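Local coordinates for putative chitobiase (Bacteroides thetaiotaomicron, PDB 3HNM), which is of unknown function but probably forms a carbohydrate-binding-type beta-sandwich domain of a putative chitobiase, at residues F78-A83 against G158-W163; Y101-I106 against Y138-I143; K115-P120 against V127-P132. One frame throughout, in Å; residues are numbered along the deposited sequence.

Contact 1: residues F78-A83 against G158-W163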
loop_
_atom_site.group_PDB
_atom_site.type_symbol
_atom_site.label_atom_id
_atom_site.label_comp_id
_atom_site.label_asym_id
_atom_site.label_seq_id
_atom_site.Cartn_x
_atom_site.Cartn_y
_atom_site.Cartn_z
ATOM N N PHE A 78 -12.495 -8.740 -0.412
ATOM C CA PHE A 78 -12.567 -9.740 -1.474
ATOM C C PHE A 78 -11.248 -9.689 -2.222
ATOM O O PHE A 78 -10.680 -10.720 -2.569
ATOM C CB PHE A 78 -13.690 -9.438 -2.475
ATOM C CG PHE A 78 -15.021 -9.209 -1.849
ATOM C CD1 PHE A 78 -15.485 -10.049 -0.838
ATOM C CD2 PHE A 78 -15.819 -8.153 -2.276
ATOM C CE1 PHE A 78 -16.735 -9.840 -0.245
ATOM C CE2 PHE A 78 -17.067 -7.923 -1.702
ATOM C CZ PHE A 78 -17.532 -8.770 -0.679
ATOM N N ARG A 79 -10.774 -8.472 -2.482
ATOM C CA ARG A 79 -9.509 -8.272 -3.180
ATOM C C ARG A 79 -8.703 -7.167 -2.525
ATOM O O ARG A 79 -9.191 -6.474 -1.633
ATOM C CB ARG A 79 -9.729 -7.912 -4.654
ATOM C CG ARG A 79 -10.341 -9.017 -5.493
ATOM C CD ARG A 79 -10.108 -8.767 -6.976
ATOM N NE ARG A 79 -11.240 -9.192 -7.797
ATOM C CZ ARG A 79 -12.418 -8.573 -7.815
ATOM N NH1 ARG A 79 -12.619 -7.500 -7.058
ATOM N NH2 ARG A 79 -13.392 -9.032 -8.589
ATOM N N PHE A 80 -7.462 -7.026 -2.985
ATOM C CA PHE A 80 -6.526 -6.017 -2.499
ATOM C C PHE A 80 -5.457 -5.832 -3.566
ATOM O O PHE A 80 -5.103 -6.772 -4.273
ATOM C CB PHE A 80 -5.882 -6.476 -1.184
ATOM C CG PHE A 80 -4.788 -5.569 -0.684
ATOM C CD1 PHE A 80 -3.510 -5.627 -1.234
ATOM C CD2 PHE A 80 -5.045 -4.632 0.310
ATOM C CE1 PHE A 80 -2.512 -4.765 -0.809
ATOM C CE2 PHE A 80 -4.049 -3.764 0.741
ATOM C CZ PHE A 80 -2.782 -3.832 0.179
ATOM N N GLY A 81 -4.945 -4.618 -3.691
ATOM C CA GLY A 81 -3.915 -4.377 -4.681
ATOM C C GLY A 81 -3.318 -3.002 -4.516
ATOM O O GLY A 81 -3.717 -2.251 -3.634
ATOM N N PHE A 82 -2.358 -2.665 -5.361
ATOM C CA PHE A 82 -1.728 -1.353 -5.287
ATOM C C PHE A 82 -1.384 -0.889 -6.693
ATOM O O PHE A 82 -1.607 -1.615 -7.663
ATOM C CB PHE A 82 -0.469 -1.423 -4.406
ATOM C CG PHE A 82 0.511 -2.495 -4.821
ATOM C CD1 PHE A 82 1.438 -2.261 -5.836
ATOM C CD2 PHE A 82 0.498 -3.747 -4.201
ATOM C CE1 PHE A 82 2.335 -3.253 -6.226
ATOM C CE2 PHE A 82 1.393 -4.749 -4.585
ATOM C CZ PHE A 82 2.313 -4.501 -5.598
ATOM N N ALA A 83 -0.850 0.318 -6.808
ATOM C CA ALA A 83 -0.472 0.849 -8.110
ATOM C C ALA A 83 0.801 1.707 -8.047
ATOM O O ALA A 83 0.818 2.774 -7.430
ATOM C CB ALA A 83 -1.620 1.666 -8.688
ATOM N N GLY A 158 2.663 4.228 -5.490
ATOM C CA GLY A 158 1.609 5.113 -5.948
ATOM C C GLY A 158 0.392 5.098 -5.037
ATOM O O GLY A 158 0.035 6.123 -4.451
ATOM N N GLU A 159 -0.241 3.935 -4.907
ATOM C CA GLU A 159 -1.425 3.812 -4.068
ATOM C C GLU A 159 -1.902 2.368 -3.830
ATOM O O GLU A 159 -1.570 1.452 -4.589
ATOM C CB GLU A 159 -2.545 4.621 -4.687
ATOM C CG GLU A 159 -3.719 4.761 -3.804
ATOM C CD GLU A 159 -4.503 5.978 -4.146
ATOM O OE1 GLU A 159 -4.927 6.059 -5.325
ATOM O OE2 GLU A 159 -4.690 6.852 -3.254
ATOM N N VAL A 160 -2.704 2.186 -2.776
ATOM C CA VAL A 160 -3.240 0.877 -2.382
ATOM C C VAL A 160 -4.784 0.816 -2.388
ATOM O O VAL A 160 -5.443 1.612 -1.725
ATOM C CB VAL A 160 -2.722 0.499 -0.968
ATOM C CG1 VAL A 160 -2.890 1.666 -0.033
ATOM C CG2 VAL A 160 -3.478 -0.702 -0.423
ATOM N N TYR A 161 -5.349 -0.136 -3.131
ATOM C CA TYR A 161 -6.806 -0.310 -3.239
ATOM C C TYR A 161 -7.285 -1.515 -2.428
ATOM O O TYR A 161 -6.522 -2.456 -2.191
ATOM C CB TYR A 161 -7.194 -0.523 -4.708
ATOM C CG TYR A 161 -6.604 0.501 -5.640
ATOM C CD1 TYR A 161 -6.935 1.855 -5.504
ATOM C CD2 TYR A 161 -5.701 0.127 -6.641
ATOM C CE1 TYR A 161 -6.386 2.824 -6.334
ATOM C CE2 TYR A 161 -5.138 1.089 -7.485
ATOM C CZ TYR A 161 -5.488 2.445 -7.323
ATOM O OH TYR A 161 -4.942 3.424 -8.135
ATOM N N ALA A 162 -8.554 -1.491 -2.020
ATOM C CA ALA A 162 -9.133 -2.595 -1.253
ATOM C C ALA A 162 -10.622 -2.734 -1.536
ATOM O O ALA A 162 -11.368 -1.764 -1.409
ATOM C CB ALA A 162 -8.906 -2.372 0.230
ATOM N N TRP A 163 -11.046 -3.936 -1.927
ATOM C CA TRP A 163 -12.459 -4.219 -2.232
ATOM C C TRP A 163 -13.100 -4.987 -1.086
ATOM O O TRP A 163 -12.408 -5.605 -0.286
ATOM C CB TRP A 163 -12.572 -5.054 -3.514
ATOM C CG TRP A 163 -12.220 -4.311 -4.789
ATOM C CD1 TRP A 163 -13.089 -3.697 -5.647
ATOM C CD2 TRP A 163 -10.908 -4.102 -5.335
ATOM N NE1 TRP A 163 -12.402 -3.122 -6.692
ATOM C CE2 TRP A 163 -11.063 -3.355 -6.523
ATOM C CE3 TRP A 163 -9.618 -4.473 -4.934
ATOM C CZ2 TRP A 163 -9.978 -2.971 -7.315
ATOM C CZ3 TRP A 163 -8.536 -4.089 -5.724
ATOM C CH2 TRP A 163 -8.725 -3.346 -6.900
#
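Phe78 and Trp163 start the pairing of two antiparallel strands, whose axes run at 160°: Phe78 N donates to Trp163 O just where the chain turns a corner. Arg79 comes next and lies across the indole of Trp163. Arg79 CB lies 3.5 Å from Trp163 CE3; with CG anti to the carbonyl carbon (chi1 -66°) and a bend at chi3, the chain brings NH1 over one ring face, 3.9 Å from Trp163 CG. The guanidinium stands almost upright on the indole; with Arg79 CZ 5.3 Å from the centroid of the five-membered ring of Trp163, any cation-pi attraction is weak. The stronger partner is Asp130, in a salt bridge through NE. Phe80 faces Ala162 in a non-hydrogen-bonded pair. Its ring reaches back along the partner strand, CZ and CE2 meeting Val160 CG2, with Tyr161 O over one face. Gly81 and Tyr161 form a hydrogen-bonded pair, Gly81 N to Tyr161 O at 3.1 Å and Tyr161 N to Gly81 O at 2.7 Å. The edge of the Trp163 ring comes up to this backbone, CZ3 lying 4.2 Å from Gly81 N. Phe82 pairs with Val160, but its ring leads away from this strand to meet Phe141. Ala83 CB rests against Tyr161 CE2 (3.8 Å), on the same face as the Trp163 indole. Opposite Ala83 stand both Gly158 and Glu159, a classic beta bulge at the start of the second strand. Gly158 belongs to the magnesium site with Ser43, Asp46, Asn48 and Thr51, and the nearest side-chain atom of Glu159 is about 3 Å from the ion. The pairing joins the two central strands of the four-stranded sheet, the metal site lying at its bulged end, in keeping with the beta-sandwich of F5/8 type C domains.

Contact 2: residues Y101-I106 against Y138-I143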
loop_
_atom_site.group_PDB
_atom_site.type_symbol
_atom_site.label_atom_id
_atom_site.label_comp_id
_atom_site.label_asym_id
_atom_site.label_seq_id
_atom_site.Cartn_x
_atom_site.Cartn_y
_atom_site.Cartn_z
ATOM N N TYR A 101 3.532 -9.348 0.905
ATOM C CA TYR A 101 2.245 -9.889 1.281
ATOM C C TYR A 101 1.406 -8.844 2.005
ATOM O O TYR A 101 1.889 -7.754 2.288
ATOM C CB TYR A 101 2.460 -11.104 2.178
ATOM C CG TYR A 101 3.171 -10.772 3.471
ATOM C CD1 TYR A 101 4.560 -10.575 3.517
ATOM C CD2 TYR A 101 2.449 -10.641 4.653
ATOM C CE1 TYR A 101 5.195 -10.260 4.723
ATOM C CE2 TYR A 101 3.066 -10.328 5.844
ATOM C CZ TYR A 101 4.428 -10.141 5.877
ATOM O OH TYR A 101 5.001 -9.834 7.075
ATOM N N VAL A 102 0.151 -9.180 2.296
ATOM C CA VAL A 102 -0.766 -8.270 2.982
ATOM C C VAL A 102 -1.519 -9.077 4.032
ATOM O O VAL A 102 -2.008 -10.161 3.730
ATOM C CB VAL A 102 -1.760 -7.632 1.954
ATOM C CG1 VAL A 102 -2.370 -8.702 1.093
ATOM C CG2 VAL A 102 -2.830 -6.827 2.664
ATOM N N GLU A 103 -1.582 -8.573 5.262
ATOM C CA GLU A 103 -2.285 -9.266 6.348
ATOM C C GLU A 103 -3.594 -8.509 6.586
ATOM O O GLU A 103 -3.847 -7.523 5.902
ATOM C CB GLU A 103 -1.437 -9.280 7.643
ATOM C CG GLU A 103 -0.001 -9.853 7.523
ATOM C CD GLU A 103 0.822 -9.697 8.818
ATOM O OE1 GLU A 103 2.035 -10.047 8.848
ATOM O OE2 GLU A 103 0.249 -9.221 9.822
ATOM N N ALA A 104 -4.426 -8.974 7.526
ATOM C CA ALA A 104 -5.709 -8.323 7.854
ATOM C C ALA A 104 -6.036 -8.609 9.310
ATOM O O ALA A 104 -5.751 -9.693 9.820
ATOM C CB ALA A 104 -6.833 -8.830 6.952
ATOM N N SER A 105 -6.622 -7.621 9.974
ATOM C CA SER A 105 -6.966 -7.731 11.385
ATOM C C SER A 105 -8.262 -7.021 11.655
ATOM O O SER A 105 -8.712 -6.213 10.848
ATOM C CB SER A 105 -5.884 -7.094 12.267
ATOM O OG SER A 105 -6.382 -6.827 13.574
ATOM N N ILE A 106 -8.847 -7.301 12.812
ATOM C CA ILE A 106 -10.103 -6.677 13.191
ATOM C C ILE A 106 -9.939 -5.869 14.487
ATOM O O ILE A 106 -10.833 -5.121 14.881
ATOM C CB ILE A 106 -11.194 -7.763 13.359
ATOM C CG1 ILE A 106 -12.537 -7.126 13.638
ATOM C CG2 ILE A 106 -10.852 -8.686 14.514
ATOM C CD1 ILE A 106 -13.602 -8.155 13.902
ATOM N N TYR A 138 -8.487 -3.321 9.892
ATOM C CA TYR A 138 -7.126 -2.866 9.603
ATOM C C TYR A 138 -6.430 -3.742 8.565
ATOM O O TYR A 138 -6.638 -4.946 8.529
ATOM C CB TYR A 138 -6.310 -2.887 10.883
ATOM C CG TYR A 138 -6.974 -2.146 12.002
ATOM C CD1 TYR A 138 -6.805 -0.773 12.147
ATOM C CD2 TYR A 138 -7.758 -2.816 12.930
ATOM C CE1 TYR A 138 -7.396 -0.087 13.196
ATOM C CE2 TYR A 138 -8.354 -2.140 13.981
ATOM C CZ TYR A 138 -8.170 -0.783 14.112
ATOM O OH TYR A 138 -8.741 -0.131 15.175
ATOM N N ILE A 139 -5.605 -3.135 7.728
ATOM C CA ILE A 139 -4.877 -3.870 6.713
ATOM C C ILE A 139 -3.400 -3.643 6.948
ATOM O O ILE A 139 -3.000 -2.599 7.473
ATOM C CB ILE A 139 -5.203 -3.375 5.308
ATOM C CG1 ILE A 139 -6.643 -3.749 4.951
ATOM C CG2 ILE A 139 -4.187 -3.943 4.311
ATOM C CD1 ILE A 139 -7.146 -3.169 3.618
ATOM N N ARG A 140 -2.581 -4.614 6.570
ATOM C CA ARG A 140 -1.155 -4.470 6.757
ATOM C C ARG A 140 -0.449 -4.888 5.487
ATOM O O ARG A 140 -0.412 -6.063 5.148
ATOM C CB ARG A 140 -0.697 -5.309 7.942
ATOM C CG ARG A 140 0.758 -5.133 8.236
ATOM C CD ARG A 140 0.980 -5.027 9.708
ATOM N NE ARG A 140 1.176 -6.326 10.323
ATOM C CZ ARG A 140 1.140 -6.537 11.631
ATOM N NH1 ARG A 140 0.914 -5.539 12.478
ATOM N NH2 ARG A 140 1.335 -7.756 12.099
ATOM N N PHE A 141 0.089 -3.910 4.772
ATOM C CA PHE A 141 0.786 -4.163 3.525
ATOM C C PHE A 141 2.277 -4.272 3.864
ATOM O O PHE A 141 2.764 -3.582 4.760
ATOM C CB PHE A 141 0.472 -3.020 2.560
ATOM C CG PHE A 141 1.027 -3.214 1.202
ATOM C CD1 PHE A 141 0.754 -4.367 0.483
ATOM C CD2 PHE A 141 1.883 -2.272 0.660
ATOM C CE1 PHE A 141 1.340 -4.583 -0.764
ATOM C CE2 PHE A 141 2.475 -2.469 -0.576
ATOM C CZ PHE A 141 2.206 -3.627 -1.290
ATOM N N VAL A 142 2.997 -5.156 3.178
ATOM C CA VAL A 142 4.420 -5.348 3.469
ATOM C C VAL A 142 5.248 -5.604 2.209
ATOM O O VAL A 142 4.955 -6.525 1.458
ATOM C CB VAL A 142 4.630 -6.542 4.464
ATOM C CG1 VAL A 142 6.107 -6.779 4.691
ATOM C CG2 VAL A 142 3.931 -6.260 5.800
ATOM N N ILE A 143 6.268 -4.779 1.973
ATOM C CA ILE A 143 7.145 -4.950 0.813
ATOM C C ILE A 143 8.304 -5.772 1.344
ATOM O O ILE A 143 8.936 -5.382 2.332
ATOM C CB ILE A 143 7.746 -3.605 0.294
ATOM C CG1 ILE A 143 6.682 -2.506 0.228
ATOM C CG2 ILE A 143 8.405 -3.826 -1.070
ATOM C CD1 ILE A 143 5.826 -2.538 -0.980
#
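Tyr101, Glu103 and Ser105 form hydrogen-bonded antiparallel pairs with Val142, Arg140 and Tyr138, the strand axes running at 162°, and Val102 with Phe141 and Ala104 with Ile139 make the non-hydrogen-bonded pairs between them. A chi1 of 62° places the Tyr101 ring between its backbone N and carbonyl carbon and folds it over Val142, whose CB sits over one face, 4.0 Å from the ring centroid of Tyr101. The valine methyls reach out past the ring's rim, CG1 3.6 Å from Tyr101 CE1 and CG2 near CZ and OH. Next along this face, Glu103 and Arg140 lie alongside each other in a salt bridge. A single oxygen does the work: Glu103 OE2 takes Arg140 NH2 at 2.9 Å and Arg140 NE at 3.1 Å, both bent, weak bonds, with carboxylate and guanidinium planes 66° apart. Glu103 OE1 has a weak bond from Tyr101 OH (3.5 Å). An alanine in place of Tyr101 would probably uncover the Val142 methyls and leave Glu103 OE1 without its hydroxyl neighbour. On the other face, Val102 CG2 meets Ile139 CG2 at 3.6 Å. Strand 111-115 borders the first segment, where Trp111 offers its ring to the Arg140 cation, and strand 65-71 borders the second; Phe80 of strand 74-83 packs against Val102 and Ile139 from the opposing sheet.

Contact 3: residues K115-P120 against V127-P132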
loop_
_atom_site.group_PDB
_atom_site.type_symbol
_atom_site.label_atom_id
_atom_site.label_comp_id
_atom_site.label_asym_id
_atom_site.label_seq_id
_atom_site.Cartn_x
_atom_site.Cartn_y
_atom_site.Cartn_z
ATOM N N LYS A 115 -2.689 -12.961 1.315
ATOM C CA LYS A 115 -2.061 -13.405 0.081
ATOM C C LYS A 115 -0.606 -12.973 0.009
ATOM O O LYS A 115 -0.117 -12.233 0.855
ATOM C CB LYS A 115 -2.828 -12.828 -1.109
ATOM C CG LYS A 115 -2.661 -13.595 -2.399
ATOM C CD LYS A 115 -3.329 -14.968 -2.306
ATOM C CE LYS A 115 -3.210 -15.737 -3.625
ATOM N NZ LYS A 115 -3.803 -14.968 -4.764
ATOM N N ASP A 116 0.073 -13.464 -1.014
ATOM C CA ASP A 116 1.460 -13.148 -1.245
ATOM C C ASP A 116 1.606 -12.644 -2.673
ATOM O O ASP A 116 1.794 -13.426 -3.605
ATOM C CB ASP A 116 2.324 -14.385 -1.051
ATOM C CG ASP A 116 2.680 -14.623 0.393
ATOM O OD1 ASP A 116 1.787 -14.474 1.254
ATOM O OD2 ASP A 116 3.851 -14.970 0.668
ATOM N N TRP A 117 1.515 -11.332 -2.839
ATOM C CA TRP A 117 1.620 -10.706 -4.144
ATOM C C TRP A 117 3.057 -10.697 -4.685
ATOM O O TRP A 117 4.005 -10.950 -3.949
ATOM C CB TRP A 117 1.100 -9.277 -4.035
ATOM C CG TRP A 117 1.797 -8.468 -2.984
ATOM C CD1 TRP A 117 1.467 -8.361 -1.657
ATOM C CD2 TRP A 117 2.963 -7.674 -3.168
ATOM N NE1 TRP A 117 2.357 -7.550 -1.012
ATOM C CE2 TRP A 117 3.288 -7.114 -1.920
ATOM C CE3 TRP A 117 3.772 -7.380 -4.271
ATOM C CZ2 TRP A 117 4.387 -6.275 -1.746
ATOM C CZ3 TRP A 117 4.863 -6.550 -4.094
ATOM C CH2 TRP A 117 5.160 -6.008 -2.846
ATOM N N THR A 118 3.198 -10.413 -5.978
ATOM C CA THR A 118 4.494 -10.326 -6.656
ATOM C C THR A 118 4.331 -9.498 -7.922
ATOM O O THR A 118 3.501 -9.819 -8.763
ATOM C CB THR A 118 5.050 -11.703 -7.082
ATOM O OG1 THR A 118 3.971 -12.574 -7.426
ATOM C CG2 THR A 118 5.887 -12.313 -5.979
ATOM N N SER A 119 5.111 -8.429 -8.055
ATOM C CA SER A 119 5.049 -7.580 -9.242
ATOM C C SER A 119 6.125 -8.107 -10.202
ATOM O O SER A 119 7.243 -8.432 -9.788
ATOM C CB SER A 119 5.306 -6.121 -8.845
ATOM O OG SER A 119 5.169 -5.223 -9.929
ATOM N N PRO A 120 5.790 -8.213 -11.496
ATOM C CA PRO A 120 6.660 -8.702 -12.575
ATOM C C PRO A 120 7.746 -7.742 -13.066
ATOM O O PRO A 120 8.768 -8.190 -13.590
ATOM C CB PRO A 120 5.669 -9.032 -13.675
ATOM C CG PRO A 120 4.713 -7.888 -13.543
ATOM C CD PRO A 120 4.475 -7.824 -12.034
ATOM N N VAL A 127 -1.361 -3.888 -9.503
ATOM C CA VAL A 127 -1.129 -5.253 -9.044
ATOM C C VAL A 127 -2.187 -5.577 -8.006
ATOM O O VAL A 127 -2.083 -5.167 -6.851
ATOM C CB VAL A 127 0.251 -5.436 -8.398
ATOM C CG1 VAL A 127 0.330 -6.807 -7.760
ATOM C CG2 VAL A 127 1.338 -5.288 -9.442
ATOM N N ASN A 128 -3.220 -6.292 -8.447
ATOM C CA ASN A 128 -4.333 -6.694 -7.592
ATOM C C ASN A 128 -4.246 -8.204 -7.361
ATOM O O ASN A 128 -3.665 -8.934 -8.168
ATOM C CB ASN A 128 -5.667 -6.340 -8.254
ATOM C CG ASN A 128 -5.867 -4.844 -8.419
ATOM O OD1 ASN A 128 -6.786 -4.415 -9.111
ATOM N ND2 ASN A 128 -5.021 -4.046 -7.778
HETATM N N MSE A 129 -4.830 -8.669 -6.264
HETATM C CA MSE A 129 -4.782 -10.083 -5.926
HETATM C C MSE A 129 -6.090 -10.538 -5.278
HETATM O O MSE A 129 -6.707 -9.789 -4.522
HETATM C CB MSE A 129 -3.638 -10.302 -4.947
HETATM C CG MSE A 129 -3.871 -9.560 -3.627
HETATM SE SE MSE A 129 -2.249 -9.108 -2.662
HETATM C CE MSE A 129 -1.881 -7.465 -3.595
ATOM N N ASP A 130 -6.519 -11.759 -5.569
ATOM C CA ASP A 130 -7.735 -12.254 -4.952
ATOM C C ASP A 130 -7.394 -12.730 -3.539
ATOM O O ASP A 130 -6.602 -13.654 -3.349
ATOM C CB ASP A 130 -8.349 -13.387 -5.782
ATOM C CG ASP A 130 -9.182 -12.871 -6.957
ATOM O OD1 ASP A 130 -9.747 -11.759 -6.828
ATOM O OD2 ASP A 130 -9.282 -13.579 -7.992
ATOM N N VAL A 131 -8.001 -12.073 -2.557
ATOM C CA VAL A 131 -7.782 -12.362 -1.146
ATOM C C VAL A 131 -8.952 -13.120 -0.510
ATOM O O VAL A 131 -10.100 -12.689 -0.608
ATOM C CB VAL A 131 -7.545 -11.028 -0.377
ATOM C CG1 VAL A 131 -8.349 -10.981 0.923
ATOM C CG2 VAL A 131 -6.070 -10.873 -0.092
ATOM N N PRO A 132 -8.671 -14.245 0.177
ATOM C CA PRO A 132 -9.701 -15.061 0.834
ATOM C C PRO A 132 -10.720 -14.249 1.633
ATOM O O PRO A 132 -10.351 -13.504 2.536
ATOM C CB PRO A 132 -8.886 -15.985 1.734
ATOM C CG PRO A 132 -7.637 -16.187 0.967
ATOM C CD PRO A 132 -7.328 -14.781 0.466
#
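Trp117 and selenomethionine Met129 carry the contact. The methyl end of Met129 tucks against the root of the tryptophan, CE lying 3.5 Å from Trp117 CB, while SE comes to 3.9 Å from Trp117 CD1. This is an oblique Met-aromatic approach, SE 69° off the normal of the five-membered ring. With Trp117 CG flanked by both N and C of its backbone (chi1 56°), it is the CG-CD1 side of the indole that is turned to Met129. Lys115 flanks this pair: its CB touches Val131 CG2 at 3.9 Å, and the chain, bent at chi2 and chi4, curls along the strand until NZ makes a weak hydrogen bond to Asp130 O (3.4 Å). At the far end Val127 CG2 rests on Ser119 OG, again at 3.9 Å. The two segments run nearly antiparallel, 172° apart, yet side chains do the joining: the backbones stand too far apart for strand pairing, with CA atoms of Trp117 and Met129 separated by 6.7 Å. The contact lies at an edge of a beta-sandwich, where the chain leaves strand 111-115, outermost in one sheet, and after a loop enters strand 127-136, outermost in the other. That second strand is fixed from its inner side by backbone hydrogen bonds of Val127, Met129 and Val131 to strand 74-83, and Met129 also packs on Phe80 and Val102. The Trp117 indole is positioned by stacking on Phe141, by an edge-to-face meeting with Phe82 and by a weak hydrogen bond from NE1 to Tyr101 O. Farther along, Ser119 is tied through its backbone to Lys98, and its carbonyl oxygen is hydrogen-bonded to Tyr147 OH.

In the fold
From the N terminus, strand 74-83 supplies the first half of contact 1, whose partner comes only at 158-163, so this contact closes the longest loop. Inside it, contact 2 joins 101-106 to 138-143 within the five-stranded sheet. Contact 3, between 115-120 and 127-132, is nested inside the loop of contact 2 in turn; none of the loops cross. Strand 127-136 then adds contact 3 to the four-stranded sheet of contact 1. The sheets meet face to face where Phe80 and Phe82 of contact 1 pack on Phe141 of contact 2.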